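Local coordinates for protein 3-methylornithine synthase (Methanosarcina barkeri, PDB 3T7V) that catalyses the radical-based isomerization of L-lysine to (3R)-3-methyl-D-ornithine in pyrrolysine biosynthesis, using a [4Fe-4S] cluster and S-adenosylmethionine, at residues A[62-67]-A[297-302]. Sequence-based numbering, arbitrary orientation.
With MD0 (5-amino-D-isoleucine), chain D.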
ATOM      1  N   ASN A  62       8.710   1.541   5.286  1.00 12.12           N
ATOM      2  CA  ASN A  62       8.646   2.255   3.965  1.00 13.69           C
ATOM      3  C   ASN A  62       8.237   3.685   4.234  1.00 15.06           C
ATOM      4  O   ASN A  62       7.169   3.950   4.873  1.00 17.35           O
ATOM      5  CB  ASN A  62       7.548   1.553   3.133  1.00 14.64           C
ATOM      6  CG  ASN A  62       7.543   1.932   1.651  1.00 20.44           C
ATOM      7  OD1 ASN A  62       8.452   2.523   1.133  1.00 21.99           O
ATOM      8  ND2 ASN A  62       6.491   1.451   0.956  1.00 21.46           N
ATOM      9  N   CYS A  63       9.083   4.607   3.800  1.00 12.66           N
ATOM     10  CA  CYS A  63       8.700   6.047   3.910  1.00 13.19           C
ATOM     11  C   CYS A  63       7.804   6.451   2.770  1.00 16.29           C
ATOM     12  O   CYS A  63       7.934   5.953   1.682  1.00 23.84           O
ATOM     13  CB  CYS A  63       9.959   6.825   3.825  1.00 14.79           C
ATOM     14  SG  CYS A  63       9.779   8.590   4.113  1.00 21.64           S
ATOM     15  N   PHE A  64       6.861   7.311   3.014  1.00 13.27           N
ATOM     16  CA  PHE A  64       5.925   7.741   1.978  1.00 12.84           C
ATOM     17  C   PHE A  64       6.173   9.198   1.655  1.00 12.88           C
ATOM     18  O   PHE A  64       6.035  10.089   2.528  1.00 14.30           O
ATOM     19  CB  PHE A  64       4.511   7.586   2.581  1.00 14.37           C
ATOM     20  CG  PHE A  64       3.424   7.975   1.596  1.00 13.36           C
ATOM     21  CD1 PHE A  64       3.314   7.259   0.403  1.00 13.82           C
ATOM     22  CD2 PHE A  64       2.549   9.028   1.834  1.00 15.84           C
ATOM     23  CE1 PHE A  64       2.350   7.579  -0.558  1.00 16.00           C
ATOM     24  CE2 PHE A  64       1.565   9.360   0.868  1.00 14.47           C
ATOM     25  CZ  PHE A  64       1.490   8.641  -0.305  1.00 14.61           C
ATOM     26  N   ILE A  65       6.485   9.476   0.407  1.00 12.16           N
ATOM     27  CA  ILE A  65       6.730  10.854  -0.103  1.00 11.83           C
ATOM     28  C   ILE A  65       5.751  11.156  -1.200  1.00 12.00           C
ATOM     29  O   ILE A  65       5.935  10.750  -2.376  1.00 11.96           O
ATOM     30  CB  ILE A  65       8.160  11.024  -0.625  1.00 14.04           C
ATOM     31  CG1 ILE A  65       9.207  10.646   0.483  1.00 17.78           C
ATOM     32  CG2 ILE A  65       8.375  12.492  -1.079  1.00 15.73           C
ATOM     33  CD1 ILE A  65      10.636  10.765  -0.053  1.00 25.56           C
ATOM     34  N   TYR A  66       4.704  11.876  -0.805  1.00 11.01           N
ATOM     35  CA  TYR A  66       3.642  12.269  -1.763  1.00 11.00           C
ATOM     36  C   TYR A  66       4.116  13.595  -2.340  1.00 10.79           C
ATOM     37  O   TYR A  66       3.999  14.648  -1.708  1.00 13.01           O
ATOM     38  CB  TYR A  66       2.347  12.415  -0.957  1.00 11.83           C
ATOM     39  CG  TYR A  66       1.061  12.403  -1.759  1.00 12.27           C
ATOM     40  CD1 TYR A  66       1.004  12.377  -3.140  1.00 12.87           C
ATOM     41  CD2 TYR A  66      -0.136  12.443  -1.052  1.00 14.67           C
ATOM     42  CE1 TYR A  66      -0.200  12.296  -3.826  1.00 14.88           C
ATOM     43  CE2 TYR A  66      -1.354  12.392  -1.721  1.00 16.60           C
ATOM     44  CZ  TYR A  66      -1.350  12.337  -3.094  1.00 17.96           C
ATOM     45  OH  TYR A  66      -2.617  12.316  -3.672  1.00 21.18           O
ATOM     46  N   PHE A  67       4.776  13.521  -3.520  1.00 10.86           N
ATOM     47  CA  PHE A  67       5.546  14.674  -4.029  1.00 10.74           C
ATOM     48  C   PHE A  67       4.746  15.632  -4.926  1.00 11.11           C
ATOM     49  O   PHE A  67       5.184  16.717  -5.195  1.00 11.78           O
ATOM     50  CB  PHE A  67       6.838  14.232  -4.767  1.00 11.84           C
ATOM     51  CG  PHE A  67       6.633  13.400  -5.988  1.00 10.90           C
ATOM     52  CD1 PHE A  67       6.629  12.038  -5.874  1.00 11.69           C
ATOM     53  CD2 PHE A  67       6.430  13.969  -7.244  1.00 12.06           C
ATOM     54  CE1 PHE A  67       6.412  11.236  -6.973  1.00 11.49           C
ATOM     55  CE2 PHE A  67       6.183  13.206  -8.381  1.00 12.75           C
ATOM     56  CZ  PHE A  67       6.190  11.785  -8.245  1.00 11.51           C
ATOM     57  N   VAL A 297       5.620  -1.720   7.427  1.00 12.46           N
ATOM     58  CA  VAL A 297       4.861  -0.562   7.922  1.00 12.37           C
ATOM     59  C   VAL A 297       5.054   0.550   6.842  1.00 12.57           C
ATOM     60  O   VAL A 297       6.172   0.763   6.374  1.00 13.68           O
ATOM     61  CB  VAL A 297       5.349  -0.041   9.260  1.00 14.42           C
ATOM     62  CG1 VAL A 297       4.533   1.159   9.743  1.00 14.73           C
ATOM     63  CG2 VAL A 297       5.269  -1.133  10.338  1.00 16.09           C
ATOM     64  N   THR A 298       3.902   1.095   6.387  1.00 12.40           N
ATOM     65  CA  THR A 298       3.934   2.080   5.320  1.00 12.93           C
ATOM     66  C   THR A 298       3.199   3.339   5.767  1.00 12.75           C
ATOM     67  O   THR A 298       2.575   3.389   6.828  1.00 13.17           O
ATOM     68  CB  THR A 298       3.267   1.531   4.035  1.00 12.83           C
ATOM     69  OG1 THR A 298       1.837   1.422   4.223  1.00 15.46           O
ATOM     70  CG2 THR A 298       3.873   0.163   3.603  1.00 13.94           C
ATOM     71  N   SER A 299       3.348   4.363   4.933  1.00 12.93           N
ATOM     72  CA  SER A 299       2.737   5.675   5.221  1.00 13.30           C
ATOM     73  C   SER A 299       3.432   6.346   6.413  1.00 13.61           C
ATOM     74  O   SER A 299       2.853   7.159   7.144  1.00 14.48           O
ATOM     75  CB  SER A 299       1.219   5.658   5.412  1.00 15.47           C
ATOM     76  OG  SER A 299       0.659   6.885   4.792  1.00 16.12           O
ATOM     77  N   ILE A 300       4.715   5.992   6.595  1.00 13.00           N
ATOM     78  CA  ILE A 300       5.577   6.669   7.571  1.00 13.55           C
ATOM     79  C   ILE A 300       6.041   7.938   6.865  1.00 15.40           C
ATOM     80  O   ILE A 300       6.519   7.899   5.748  1.00 16.15           O
ATOM     81  CB  ILE A 300       6.790   5.790   7.926  1.00 13.34           C
ATOM     82  CG1 ILE A 300       6.306   4.398   8.401  1.00 14.84           C
ATOM     83  CG2 ILE A 300       7.610   6.538   8.974  1.00 14.99           C
ATOM     84  CD1 ILE A 300       7.490   3.471   8.696  1.00 15.67           C
ATOM     85  N   LEU A 301       5.931   9.082   7.512  1.00 15.17           N
ATOM     86  CA  LEU A 301       6.374  10.307   6.858  1.00 15.93           C
ATOM     87  C   LEU A 301       7.772  10.685   7.250  1.00 20.55           C
ATOM     88  O   LEU A 301       8.251  10.327   8.348  1.00 24.62           O
ATOM     89  CB  LEU A 301       5.445  11.453   7.255  1.00 17.63           C
ATOM     90  CG  LEU A 301       3.995  11.241   6.763  1.00 20.41           C
ATOM     91  CD1 LEU A 301       3.048  12.363   7.204  1.00 26.70           C
ATOM     92  CD2 LEU A 301       3.855  11.140   5.246  1.00 27.41           C
ATOM     93  N   PRO A 302       8.463  11.429   6.348  1.00 19.60           N
ATOM     94  CA  PRO A 302       9.755  12.002   6.665  1.00 26.58           C
ATOM     95  C   PRO A 302       9.639  12.818   7.989  1.00 32.47           C
ATOM     96  O   PRO A 302       8.538  13.354   8.307  1.00 32.41           O
ATOM     97  CB  PRO A 302       9.967  12.950   5.462  1.00 24.99           C
ATOM     98  CG  PRO A 302       9.285  12.298   4.311  1.00 21.15           C
ATOM     99  CD  PRO A 302       7.994  11.853   5.025  1.00 19.99           C
TER
HETATM  100  C   MD0 D 993       0.224   4.026   2.248  1.00 18.66           C
HETATM  101  N   MD0 D 993      -0.363   6.382   2.265  1.00 18.47           N
HETATM  102  O   MD0 D 993       1.147   3.192   2.151  1.00 18.89           O
HETATM  103  CA  MD0 D 993       0.347   5.335   1.537  1.00 15.61           C
HETATM  104  CB  MD0 D 993      -0.208   5.220   0.085  1.00 15.20           C
HETATM  105  CD  MD0 D 993       0.618   4.398  -2.224  1.00 16.16           C
HETATM  106  NE  MD0 D 993       1.540   3.470  -2.865  1.00 17.91           N
HETATM  107  CG  MD0 D 993       0.709   4.244  -0.708  1.00 15.00           C
HETATM  108  CG2 MD0 D 993      -1.679   4.737   0.005  1.00 17.28           C
HETATM  109  OXT MD0 D 993      -0.801   3.826   2.912  1.00 20.00           O
HETATM  110  O   HOH W   1       4.930   4.226   2.545  1.00 20.25           O
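Pro302 is the bump of this contact, fitting the hollow between Cys63 and Ile65: its CG nestles against Cys63 SG at 3.7 Å and touches Ile65 CG1 at 4.2 Å, while its CD rests on Phe64 O. Further back, Ile300 CB presses on Asn62 O at 3.6 Å. Two backbone bonds hold the strands together, Asn62 N to Val297 O and Phe64 N to Ile300 O. The donors stand two residues apart and the acceptors three, so the parallel ladder takes up one extra residue, a bulge at Ser299, whose backbone (phi 69°, psi 27°) lies in the left-handed helical region. A water accepts a hydrogen bond from Ser299 N and gives a weak one to Asn62 O. The bulge leaves two hydroxyls facing 5-amino-D-isoleucine, consistent with a strand end shaped by its pocket: Thr298 OG1 donates to the carboxylate O, and Ser299 OG accepts from the ligand N at 2.8 Å. Phe64 supplies the matching wall. Its CB packs on Ser299 CA at 3.7 Å, and with CG anti to the backbone N (chi1 -179°) the ring turns from there, one face against the ligand, whose CA stands off-centre toward the rim. Leu301 CD2 fills in at the ring edge. The first and last strands of the TIM barrel, 58-68 and 296-300, meet here and close it; strand 110-115 flanks the other edge of 62-67, helix 93-103 covers Cys63, Ile65 and Pro302, and helix 278-291 packs on Val297 and Ile300.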